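Local coordinates for protein fucose-specific lectin (Aleuria aurantia, PDB 6GKE) that binds L-fucose, with its strongest preference for the alpha-1,6-linked core fucose of glycoproteins, through sites between adjacent blades of a six-bladed beta-propeller, at residues N187-H192 with G202-S207; K114-Q119 with I168-I173; N31-E36 with Q51-E56; T2-T7 with V25-L30. The protein carries 1 engineered substitution. All coordinates share one frame; numbering follows the deposited sequence.

The chain is a six-bladed beta-propeller, and the four contacts sample it from inner strands to outer edge. Contacts 1 and 3 are equivalent places in the fourth and first repeats, each the outer hairpin of a blade with a glutamate that grips a fucose; their centres lie about 34 Å apart across the chain. Contact 2, its centre about 7 Å from the centre of the chain, sets the innermost strands of two successive blades side by side and shares the blade of contact 1, their centres about 15 Å apart. Contact 4 packs the N-terminal peptide on the first blade. It touches contact 3, where R35 NE and D29 OD2 form a 2.8 Å salt bridge.

Contact 1 of 4, residues N187-H192 with G202-S207. With FUC (alpha-L-fucopyranose), chain F.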
# COMPACT_ATOMS: atom_id res chain seq x y z
N ASN A 187 6.03 26.48 -0.63
CA ASN A 187 6.70 25.18 -0.93
C ASN A 187 8.20 25.21 -0.65
O ASN A 187 8.90 24.23 -0.93
CB ASN A 187 6.43 24.69 -2.35
CG ASN A 187 5.00 24.21 -2.52
OD1 ASN A 187 4.42 23.64 -1.61
ND2 ASN A 187 4.44 24.42 -3.70
N LYS A 188 8.71 26.28 -0.03
CA LYS A 188 10.09 26.30 0.39
C LYS A 188 10.21 25.60 1.75
O LYS A 188 9.41 25.84 2.66
CB LYS A 188 10.60 27.73 0.54
CG LYS A 188 10.70 28.50 -0.75
CD LYS A 188 12.06 28.47 -1.39
CE LYS A 188 12.19 29.41 -2.57
NZ LYS A 188 11.04 29.29 -3.50
N ILE A 189 11.24 24.77 1.88
CA ILE A 189 11.70 24.30 3.18
C ILE A 189 12.28 25.51 3.90
O ILE A 189 13.10 26.23 3.32
CB ILE A 189 12.77 23.19 3.09
CG1 ILE A 189 12.48 22.14 2.00
CG2 ILE A 189 12.95 22.53 4.45
CD1 ILE A 189 11.23 21.35 2.26
N ARG A 190 11.85 25.73 5.15
CA ARG A 190 12.32 26.82 5.98
C ARG A 190 12.81 26.23 7.31
O ARG A 190 12.63 25.06 7.59
CB ARG A 190 11.20 27.82 6.23
CG ARG A 190 10.63 28.46 4.98
CD ARG A 190 11.55 29.50 4.37
NE ARG A 190 10.89 30.20 3.29
CZ ARG A 190 11.45 31.18 2.58
NH1 ARG A 190 12.66 31.61 2.87
NH2 ARG A 190 10.77 31.71 1.57
N GLU A 191 13.43 27.10 8.11
CA GLU A 191 14.14 26.71 9.32
C GLU A 191 13.75 27.66 10.45
O GLU A 191 13.75 28.87 10.26
CB GLU A 191 15.64 26.80 9.04
CG GLU A 191 16.55 26.45 10.21
CD GLU A 191 18.01 26.75 9.91
OE1 GLU A 191 18.28 27.87 9.43
OE2 GLU A 191 18.87 25.88 10.17
N HIS A 192 13.46 27.10 11.62
CA HIS A 192 13.22 27.87 12.84
C HIS A 192 14.26 27.44 13.88
O HIS A 192 14.56 26.25 13.97
CB HIS A 192 11.77 27.72 13.33
CG HIS A 192 11.16 29.01 13.78
ND1 HIS A 192 11.02 30.08 12.93
CD2 HIS A 192 10.66 29.39 14.98
CE1 HIS A 192 10.45 31.07 13.58
NE2 HIS A 192 10.23 30.68 14.85
N GLY A 202 15.56 31.01 10.75
CA GLY A 202 16.88 30.63 10.29
C GLY A 202 17.14 31.05 8.85
O GLY A 202 16.24 31.40 8.09
N GLY A 203 18.42 30.97 8.48
CA GLY A 203 18.87 31.38 7.16
C GLY A 203 18.64 30.33 6.07
O GLY A 203 18.70 30.66 4.90
N PHE A 204 18.38 29.07 6.45
CA PHE A 204 18.24 28.00 5.46
C PHE A 204 16.89 28.11 4.74
O PHE A 204 15.86 28.24 5.36
CB PHE A 204 18.29 26.63 6.11
CG PHE A 204 18.03 25.52 5.13
CD1 PHE A 204 18.95 25.24 4.14
CD2 PHE A 204 16.85 24.79 5.16
CE1 PHE A 204 18.72 24.25 3.20
CE2 PHE A 204 16.61 23.79 4.22
CZ PHE A 204 17.55 23.52 3.25
N SER A 205 16.91 27.95 3.41
CA SER A 205 15.69 27.70 2.66
C SER A 205 16.03 26.94 1.38
O SER A 205 17.13 27.05 0.84
CB SER A 205 14.92 28.97 2.37
OG SER A 205 15.60 29.78 1.43
N ALA A 206 15.06 26.16 0.90
CA ALA A 206 15.23 25.40 -0.33
C ALA A 206 13.87 25.08 -0.94
O ALA A 206 12.98 24.60 -0.25
CB ALA A 206 15.98 24.12 -0.06
N SER A 207 13.74 25.29 -2.25
CA SER A 207 12.55 24.87 -2.99
C SER A 207 12.46 23.34 -2.99
O SER A 207 13.46 22.66 -3.17
CB SER A 207 12.57 25.40 -4.39
OG SER A 207 12.45 26.82 -4.40
C1 FUC F . 21.82 29.87 12.30
C2 FUC F . 20.92 29.53 11.12
C3 FUC F . 21.66 28.63 10.14
C4 FUC F . 22.17 27.39 10.86
C5 FUC F . 23.10 27.83 11.99
C6 FUC F . 23.65 26.66 12.79
O1 FUC F . 22.85 30.72 11.82
O2 FUC F . 20.48 30.75 10.50
O3 FUC F . 20.82 28.32 9.02
O4 FUC F . 21.09 26.65 11.45
O5 FUC F . 22.37 28.68 12.89
O HOH W 1 14.35 29.70 7.01
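G202, the first residue of 202-207, gives its N-H to E191 O at 2.8 Å. Its CA lies 3.2 Å from E191 OE1, a closeness that the lack of a side chain permits. G203 turns its N-H to the sugar instead, reaching fucose O2 at 2.9 Å. The N-H of F204 comes back to E191 OE1 at 3.2 Å, nearly straight at 165° but from above the carboxylate plane. The carboxylate is thus held by backbone while it receives fucose O3 on OE1 and fucose O4 on OE2; Y181 also bonds OE2, and R179 and W245 bond the sugar. E191 reaches this place because CG stands anti to the backbone N (chi1 179°) and the chain runs on extended. This is the fucose site that lies between adjacent blades of the propeller, built here on the outer hairpin of the fourth repeat. A water where the two segments diverge accepts from E191 N and lies within bonding distance of the carbonyl oxygens of G202 and F204. The F204 ring meets I189 CG2 at its edge, 3.9 Å from CE2, the two side chains lying alongside each other; W245 and W229 pack on the same phenyl group. Next, S205 puts CB obliquely against the guanidinium of R190, whose charge is paired with D186. A206 and I189 form a hydrogen-bonded antiparallel pair, I189 CG1 lying against A206 O. S207 OG accepts from K188 NZ at 3.0 Å, the lysine bending at chi2 and chi4 to reach it.

Contact 2 of 4, residues K114-Q119 with I168-I173; sequences KLAALQ and IGATAI
The methyl group of A116 is the tight point of this contact: its CB sits 3.4 Å from I168 O, and I168 CG2 and A170 CB also touch it. Alanine suits both strands here, since side chains this small let two backbones run nearly parallel, 5° apart, with their axes only 5.6 Å from each other. L118 continues the apolar seam. With CG lodged between the backbone N and the carbonyl carbon (chi1 60°), it lays CD2 over the T171 carbonyl carbon at 3.7 Å and near the methyl of A170, while I180 and L178 pack around it. The strands are not bonded to each other directly; their backbone bonds go to the next strands of their own blades. The ends are looser. At one, a water bonded to L115 O makes a weak, 3.4 Å link to I168 O, and K114 carries its ammonium away to the carbonyls of G165 and N112. At the other, A172 CB meets Q119 O and, more distantly, L118 CD1. Q119 itself turns its amide to the G122 N-H. Such side-by-side innermost strands of successive blades, here the third and fourth repeats, are the hallmark of a beta-propeller around its central channel.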
# COMPACT_ATOMS: atom_id res chain seq x y z
N LYS A 114 2.07 15.47 10.75
CA LYS A 114 3.26 14.67 10.97
C LYS A 114 3.76 14.93 12.39
O LYS A 114 3.26 15.81 13.09
CB LYS A 114 4.30 14.95 9.88
CG LYS A 114 3.74 14.87 8.46
CD LYS A 114 2.98 13.59 8.16
CE LYS A 114 2.37 13.57 6.77
NZ LYS A 114 1.27 14.55 6.62
N LEU A 115 4.76 14.15 12.81
CA LEU A 115 5.40 14.35 14.10
C LEU A 115 6.91 14.38 13.91
O LEU A 115 7.46 13.62 13.10
CB LEU A 115 5.07 13.21 15.07
CG LEU A 115 3.62 13.10 15.54
CD1 LEU A 115 3.44 11.86 16.40
CD2 LEU A 115 3.18 14.35 16.30
N ALA A 116 7.58 15.20 14.73
CA ALA A 116 9.02 15.14 14.85
C ALA A 116 9.37 15.25 16.33
O ALA A 116 8.59 15.77 17.12
CB ALA A 116 9.68 16.23 14.06
N ALA A 117 10.55 14.76 16.69
CA ALA A 117 11.00 14.87 18.06
C ALA A 117 12.51 15.01 18.08
O ALA A 117 13.21 14.53 17.19
CB ALA A 117 10.55 13.69 18.89
N LEU A 118 13.00 15.66 19.14
CA LEU A 118 14.42 15.74 19.42
C LEU A 118 14.64 15.58 20.92
O LEU A 118 13.71 15.67 21.73
CB LEU A 118 15.01 17.06 18.89
CG LEU A 118 14.44 18.36 19.46
CD1 LEU A 118 14.91 18.65 20.88
CD2 LEU A 118 14.80 19.53 18.55
N GLN A 119 15.90 15.33 21.28
CA GLN A 119 16.29 15.19 22.66
C GLN A 119 17.72 15.68 22.81
O GLN A 119 18.54 15.47 21.92
CB GLN A 119 16.16 13.72 23.10
CG GLN A 119 16.38 13.47 24.59
CD GLN A 119 17.81 13.44 25.08
OE1 GLN A 119 18.06 13.77 26.24
NE2 GLN A 119 18.74 13.00 24.24
N ILE A 168 8.10 17.56 8.95
CA ILE A 168 8.80 18.28 10.02
C ILE A 168 10.07 17.50 10.34
O ILE A 168 10.00 16.31 10.63
CB ILE A 168 7.95 18.43 11.30
CG1 ILE A 168 6.53 18.94 11.02
CG2 ILE A 168 8.68 19.33 12.30
CD1 ILE A 168 5.60 18.87 12.22
N GLY A 169 11.21 18.19 10.29
CA GLY A 169 12.48 17.68 10.78
C GLY A 169 12.88 18.43 12.03
O GLY A 169 12.64 19.63 12.13
N ALA A 170 13.46 17.74 13.01
CA ALA A 170 13.82 18.37 14.28
C ALA A 170 15.14 17.79 14.78
O ALA A 170 15.26 16.59 14.93
CB ALA A 170 12.73 18.18 15.30
N THR A 171 16.10 18.66 15.08
CA THR A 171 17.38 18.18 15.58
C THR A 171 17.93 19.15 16.63
O THR A 171 17.81 20.37 16.49
CB THR A 171 18.34 17.91 14.41
OG1 THR A 171 19.53 17.29 14.90
CG2 THR A 171 18.71 19.14 13.62
N ALA A 172 18.56 18.58 17.66
CA ALA A 172 19.30 19.35 18.66
C ALA A 172 20.75 19.42 18.19
O ALA A 172 21.48 18.43 18.28
CB ALA A 172 19.19 18.72 20.02
N ILE A 173 21.15 20.58 17.67
CA ILE A 173 22.48 20.74 17.06
C ILE A 173 23.56 20.96 18.11
O ILE A 173 24.74 20.94 17.80
CB ILE A 173 22.46 21.87 16.01
CG1 ILE A 173 22.29 23.26 16.63
CG2 ILE A 173 21.42 21.59 14.93
CD1 ILE A 173 22.59 24.39 15.67
O HOH W 2 8.18 13.40 10.47

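Contact 3 of 4, residues N31-E36 with Q51-E56. With FUC (alpha-L-fucopyranose), chain C; GOL (glycerol), chain D.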
# COMPACT_ATOMS: atom_id res chain seq x y z
N ASN A 31 -2.20 -4.25 11.03
CA ASN A 31 -3.10 -4.29 12.17
C ASN A 31 -3.04 -3.00 12.99
O ASN A 31 -3.72 -2.92 14.01
CB ASN A 31 -2.79 -5.48 13.07
CG ASN A 31 -3.01 -6.80 12.36
OD1 ASN A 31 -4.00 -6.96 11.66
ND2 ASN A 31 -2.07 -7.72 12.52
N GLY A 32 -2.21 -2.03 12.59
CA GLY A 32 -2.07 -0.78 13.32
C GLY A 32 -1.05 -0.82 14.45
O GLY A 32 -0.86 0.18 15.14
N LYS A 33 -0.38 -1.96 14.64
CA LYS A 33 0.66 -2.03 15.67
C LYS A 33 1.92 -1.33 15.17
O LYS A 33 2.20 -1.30 13.98
CB LYS A 33 0.98 -3.48 16.04
CG LYS A 33 -0.20 -4.32 16.47
CD LYS A 33 -0.99 -3.75 17.62
CE LYS A 33 -2.18 -4.62 17.96
NZ LYS A 33 -3.20 -3.89 18.75
N ILE A 34 2.69 -0.79 16.12
CA ILE A 34 4.00 -0.25 15.85
C ILE A 34 5.01 -1.36 16.14
O ILE A 34 5.06 -1.87 17.25
CB ILE A 34 4.31 1.01 16.69
CG1 ILE A 34 3.22 2.07 16.56
CG2 ILE A 34 5.67 1.56 16.31
CD1 ILE A 34 3.31 3.18 17.58
N ARG A 35 5.79 -1.71 15.11
CA ARG A 35 6.82 -2.72 15.22
C ARG A 35 8.21 -2.08 15.20
O ARG A 35 8.40 -0.97 14.71
CB ARG A 35 6.73 -3.71 14.06
CG ARG A 35 5.46 -4.55 14.06
CD ARG A 35 5.51 -5.56 12.94
NE ARG A 35 4.30 -6.36 12.88
CZ ARG A 35 4.14 -7.41 12.09
NH1 ARG A 35 5.14 -7.83 11.33
NH2 ARG A 35 2.97 -8.02 12.06
N GLU A 36 9.16 -2.84 15.75
CA GLU A 36 10.56 -2.46 15.80
C GLU A 36 11.40 -3.48 15.04
O GLU A 36 11.19 -4.69 15.18
CB GLU A 36 11.03 -2.43 17.26
CG GLU A 36 12.44 -1.88 17.46
CD GLU A 36 12.92 -2.08 18.88
OE1 GLU A 36 13.08 -3.25 19.27
OE2 GLU A 36 13.12 -1.07 19.61
N GLN A 51 6.18 -10.51 16.60
CA GLN A 51 6.77 -10.66 17.94
C GLN A 51 7.57 -9.41 18.34
O GLN A 51 8.20 -9.41 19.40
CB GLN A 51 7.68 -11.89 17.97
CG GLN A 51 6.97 -13.19 17.62
N ASN A 52 7.54 -8.35 17.52
CA ASN A 52 8.34 -7.14 17.75
C ASN A 52 7.43 -5.91 17.87
O ASN A 52 7.84 -4.81 17.50
CB ASN A 52 9.35 -6.93 16.62
CG ASN A 52 10.33 -8.08 16.53
OD1 ASN A 52 10.25 -8.89 15.61
ND2 ASN A 52 11.24 -8.16 17.49
N VAL A 53 6.24 -6.10 18.43
CA VAL A 53 5.31 -5.00 18.64
C VAL A 53 5.72 -4.24 19.91
O VAL A 53 5.94 -4.84 20.95
CB VAL A 53 3.87 -5.51 18.72
CG1 VAL A 53 2.91 -4.44 19.22
CG2 VAL A 53 3.42 -6.07 17.39
N ILE A 54 5.80 -2.90 19.80
CA ILE A 54 6.18 -2.03 20.92
C ILE A 54 5.02 -1.13 21.36
O ILE A 54 5.11 -0.51 22.41
CB ILE A 54 7.45 -1.22 20.59
CG1 ILE A 54 7.27 -0.16 19.50
CG2 ILE A 54 8.60 -2.17 20.27
CD1 ILE A 54 6.70 1.16 19.96
N GLY A 55 3.96 -1.05 20.54
CA GLY A 55 2.84 -0.19 20.83
C GLY A 55 1.83 -0.28 19.71
O GLY A 55 1.91 -1.17 18.86
N GLU A 56 0.89 0.65 19.69
CA GLU A 56 -0.15 0.69 18.67
C GLU A 56 -0.62 2.13 18.52
O GLU A 56 -0.42 2.94 19.43
CB GLU A 56 -1.31 -0.24 19.03
CG GLU A 56 -2.05 0.14 20.29
CD GLU A 56 -3.08 -0.92 20.62
OE1 GLU A 56 -4.27 -0.68 20.43
OE2 GLU A 56 -2.66 -2.03 21.02
C1 FUC C . 16.58 -4.57 22.48
C2 FUC C . 15.20 -4.57 21.86
C3 FUC C . 14.28 -3.57 22.57
C4 FUC C . 14.94 -2.20 22.64
C5 FUC C . 16.30 -2.34 23.31
C6 FUC C . 17.07 -1.02 23.39
O1 FUC C . 16.46 -5.16 23.77
O2 FUC C . 14.64 -5.88 21.96
O3 FUC C . 13.00 -3.53 21.93
O4 FUC C . 15.13 -1.64 21.34
O5 FUC C . 17.10 -3.25 22.55
C1 GOL D . 9.31 -6.79 21.66
O1 GOL D . 8.96 -7.05 23.03
C2 GOL D . 10.19 -5.56 21.62
O2 GOL D . 11.42 -5.83 22.33
C3 GOL D . 10.41 -5.11 20.18
O3 GOL D . 11.19 -6.03 19.41
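With CG anti to its backbone N (chi1 -173°) and the rest of the chain extended, E36 carries its carboxylate out to the fucose, whereas I54, chi1 68°, swings CG1 back toward I34, and I54 CG2 packs on E36 CB at 3.9 Å. Both belong to the outer antiparallel hairpin of the first propeller blade, and a classic beta bulge interrupts it: I54 and G55 together face I34. The I54 N-H meets I34 O at 2.8 Å nearly along the C=O axis, while I34 N donates to G55 O from well above the carbonyl plane. G55, with no side chain, takes up the nearly fully extended backbone of the second bulge position. On that side of the sheet I34 CG2 packs at 3.8 Å on I54 CD1, and F90 of the next blade covers both isoleucines. On the other face V53 CG2 rests against K33 CB, also at 3.8 Å, and K33 and E56 run alongside each other to a salt bridge, NZ to OE2, whose hydrogen bond is weak. R35 turns its guanidinium elsewhere, to D29 and E3. Beyond the bulge E36 N donates to N52 O. Fucose O3 donates to E36 OE1 and fucose O4 to OE2, both at 2.7 Å; Y26 and Q38 bond the carboxylate as well, and R24 and W97 complete the grip on the sugar. A glycerol, probably from the crystallisation liquor, takes a nearly straight 2.9 Å bond through its O3 from N52 ND2.

Contact 4 of 4, residues T2-T7 with V25-L30. With EDO (1,2-ethanediol), chain I; EDO (1,2-ethanediol), chain B.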
# COMPACT_ATOMS: atom_id res chain seq x y z
N THR A 2 4.58 -8.28 2.48
CA THR A 2 5.02 -8.12 3.86
C THR A 2 3.87 -7.56 4.69
O THR A 2 2.78 -7.31 4.17
CB THR A 2 6.24 -7.19 3.97
OG1 THR A 2 5.77 -5.85 3.87
CG2 THR A 2 7.31 -7.48 2.93
N GLU A 3 4.15 -7.33 5.98
CA GLU A 3 3.15 -6.77 6.88
C GLU A 3 3.37 -5.27 7.10
O GLU A 3 2.73 -4.68 7.95
CB GLU A 3 3.13 -7.60 8.16
CG GLU A 3 2.76 -9.05 7.88
CD GLU A 3 2.82 -9.97 9.08
OE1 GLU A 3 3.76 -9.84 9.89
OE2 GLU A 3 1.92 -10.83 9.19
N PHE A 4 4.25 -4.66 6.29
CA PHE A 4 4.50 -3.21 6.35
C PHE A 4 3.32 -2.47 5.73
O PHE A 4 3.04 -2.65 4.55
CB PHE A 4 5.80 -2.92 5.60
CG PHE A 4 6.43 -1.55 5.71
CD1 PHE A 4 6.02 -0.58 6.61
CD2 PHE A 4 7.53 -1.28 4.90
CE1 PHE A 4 6.68 0.64 6.68
CE2 PHE A 4 8.18 -0.06 4.97
CZ PHE A 4 7.76 0.90 5.87
N LEU A 5 2.64 -1.62 6.51
CA LEU A 5 1.52 -0.86 6.00
C LEU A 5 2.01 0.13 4.94
O LEU A 5 2.91 0.93 5.18
CB LEU A 5 0.85 -0.14 7.16
CG LEU A 5 -0.32 0.77 6.82
CD1 LEU A 5 -1.53 -0.04 6.38
CD2 LEU A 5 -0.65 1.65 8.02
N TYR A 6 1.38 0.10 3.76
CA TYR A 6 1.74 1.03 2.70
C TYR A 6 1.35 2.45 3.12
O TYR A 6 0.20 2.67 3.50
CB TYR A 6 1.07 0.65 1.38
CG TYR A 6 1.24 1.66 0.27
CD1 TYR A 6 2.50 2.06 -0.15
CD2 TYR A 6 0.14 2.21 -0.35
CE1 TYR A 6 2.65 2.99 -1.17
CE2 TYR A 6 0.27 3.12 -1.38
CZ TYR A 6 1.54 3.52 -1.78
OH TYR A 6 1.65 4.42 -2.81
N THR A 7 2.31 3.36 3.03
CA THR A 7 2.23 4.78 3.48
C THR A 7 2.25 4.88 5.01
O THR A 7 1.96 5.95 5.56
CB THR A 7 1.10 5.60 2.84
OG1 THR A 7 -0.19 5.29 3.37
CG2 THR A 7 1.09 5.48 1.33
N VAL A 25 14.44 0.88 14.10
CA VAL A 25 13.51 1.54 13.20
C VAL A 25 12.10 1.05 13.55
O VAL A 25 11.89 -0.12 13.87
CB VAL A 25 13.90 1.34 11.72
CG1 VAL A 25 13.93 -0.12 11.31
CG2 VAL A 25 13.03 2.15 10.78
N TYR A 26 11.16 2.00 13.50
CA TYR A 26 9.77 1.82 13.89
C TYR A 26 8.89 2.08 12.67
O TYR A 26 9.10 3.04 11.92
CB TYR A 26 9.39 2.76 15.04
CG TYR A 26 10.27 2.52 16.23
CD1 TYR A 26 10.05 1.45 17.08
CD2 TYR A 26 11.42 3.27 16.42
CE1 TYR A 26 10.93 1.14 18.10
CE2 TYR A 26 12.31 2.98 17.44
CZ TYR A 26 12.08 1.90 18.27
OH TYR A 26 12.99 1.59 19.23
N PHE A 27 7.89 1.22 12.49
CA PHE A 27 6.96 1.31 11.39
C PHE A 27 5.64 0.69 11.84
O PHE A 27 5.59 -0.00 12.86
CB PHE A 27 7.51 0.60 10.15
CG PHE A 27 7.69 -0.89 10.31
CD1 PHE A 27 8.86 -1.43 10.83
CD2 PHE A 27 6.67 -1.77 9.96
CE1 PHE A 27 9.01 -2.80 10.99
CE2 PHE A 27 6.82 -3.14 10.12
CZ PHE A 27 7.98 -3.65 10.63
N GLN A 28 4.58 0.90 11.06
CA GLN A 28 3.28 0.37 11.39
C GLN A 28 2.96 -0.83 10.50
O GLN A 28 3.29 -0.85 9.31
CB GLN A 28 2.22 1.46 11.25
CG GLN A 28 0.89 1.11 11.89
CD GLN A 28 0.02 2.33 12.04
OE1 GLN A 28 -0.03 3.19 11.16
NE2 GLN A 28 -0.69 2.41 13.16
N ASP A 29 2.29 -1.81 11.10
CA ASP A 29 1.86 -3.00 10.39
C ASP A 29 0.38 -2.87 9.99
O ASP A 29 -0.30 -1.87 10.26
CB ASP A 29 2.16 -4.27 11.20
CG ASP A 29 1.33 -4.50 12.45
OD1 ASP A 29 0.22 -3.94 12.55
OD2 ASP A 29 1.81 -5.26 13.32
N LEU A 30 -0.12 -3.89 9.29
CA LEU A 30 -1.47 -3.86 8.73
C LEU A 30 -2.55 -3.81 9.81
O LEU A 30 -3.67 -3.37 9.54
CB LEU A 30 -1.70 -5.10 7.86
CG LEU A 30 -0.74 -5.27 6.68
CD1 LEU A 30 -1.03 -6.57 5.96
CD2 LEU A 30 -0.84 -4.09 5.73
C1 EDO I . -0.05 -3.32 1.54
O1 EDO I . 0.83 -3.51 0.44
C2 EDO I . 0.37 -2.46 2.74
O2 EDO I . -0.75 -1.67 3.27
C1 EDO B . -2.22 0.98 2.74
O1 EDO B . -2.12 2.19 1.99
C2 EDO B . -2.97 -0.23 2.19
O2 EDO B . -2.32 -1.50 2.53
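The phenyl ring of F4 has Q28 O at its edge, in its plane and 3.8 Å from CD1. The F27 ring crosses it obliquely, planes 67° apart and centroids 5.1 Å apart, and F4 CE1 comes within 3.6 Å of F27 CB. A chi1 of -169° swings the F4 ring toward F27, although its CB starts out pointing away. A third ring, Y6, carries T7 CG2 over the centre of one face and stacks on Y6 of the second subunit. Y6 N and Y6 O bond ethanediol molecules, probably from the crystallisation liquor, that also bond Y6 of the second subunit. The backbone anchor is L5 N to Q28 O, 3.0 Å; the bond from L30 N to E3 O is weak and bent. L5 lies alongside Q28, and its CD1 approaches L30 CD2 at 4.2 Å, leucines well suited to an apolar surface that the second subunit also packs against. T2 OG1 accepts from F4 N in an ST turn and also bonds V285 O. The N-terminal peptide, which takes part in dimer formation, thus lies across the end of strand 22-28, with strands 275-282 and 286-293 of the last blade packed on F4 and strand 33-40 alongside F27.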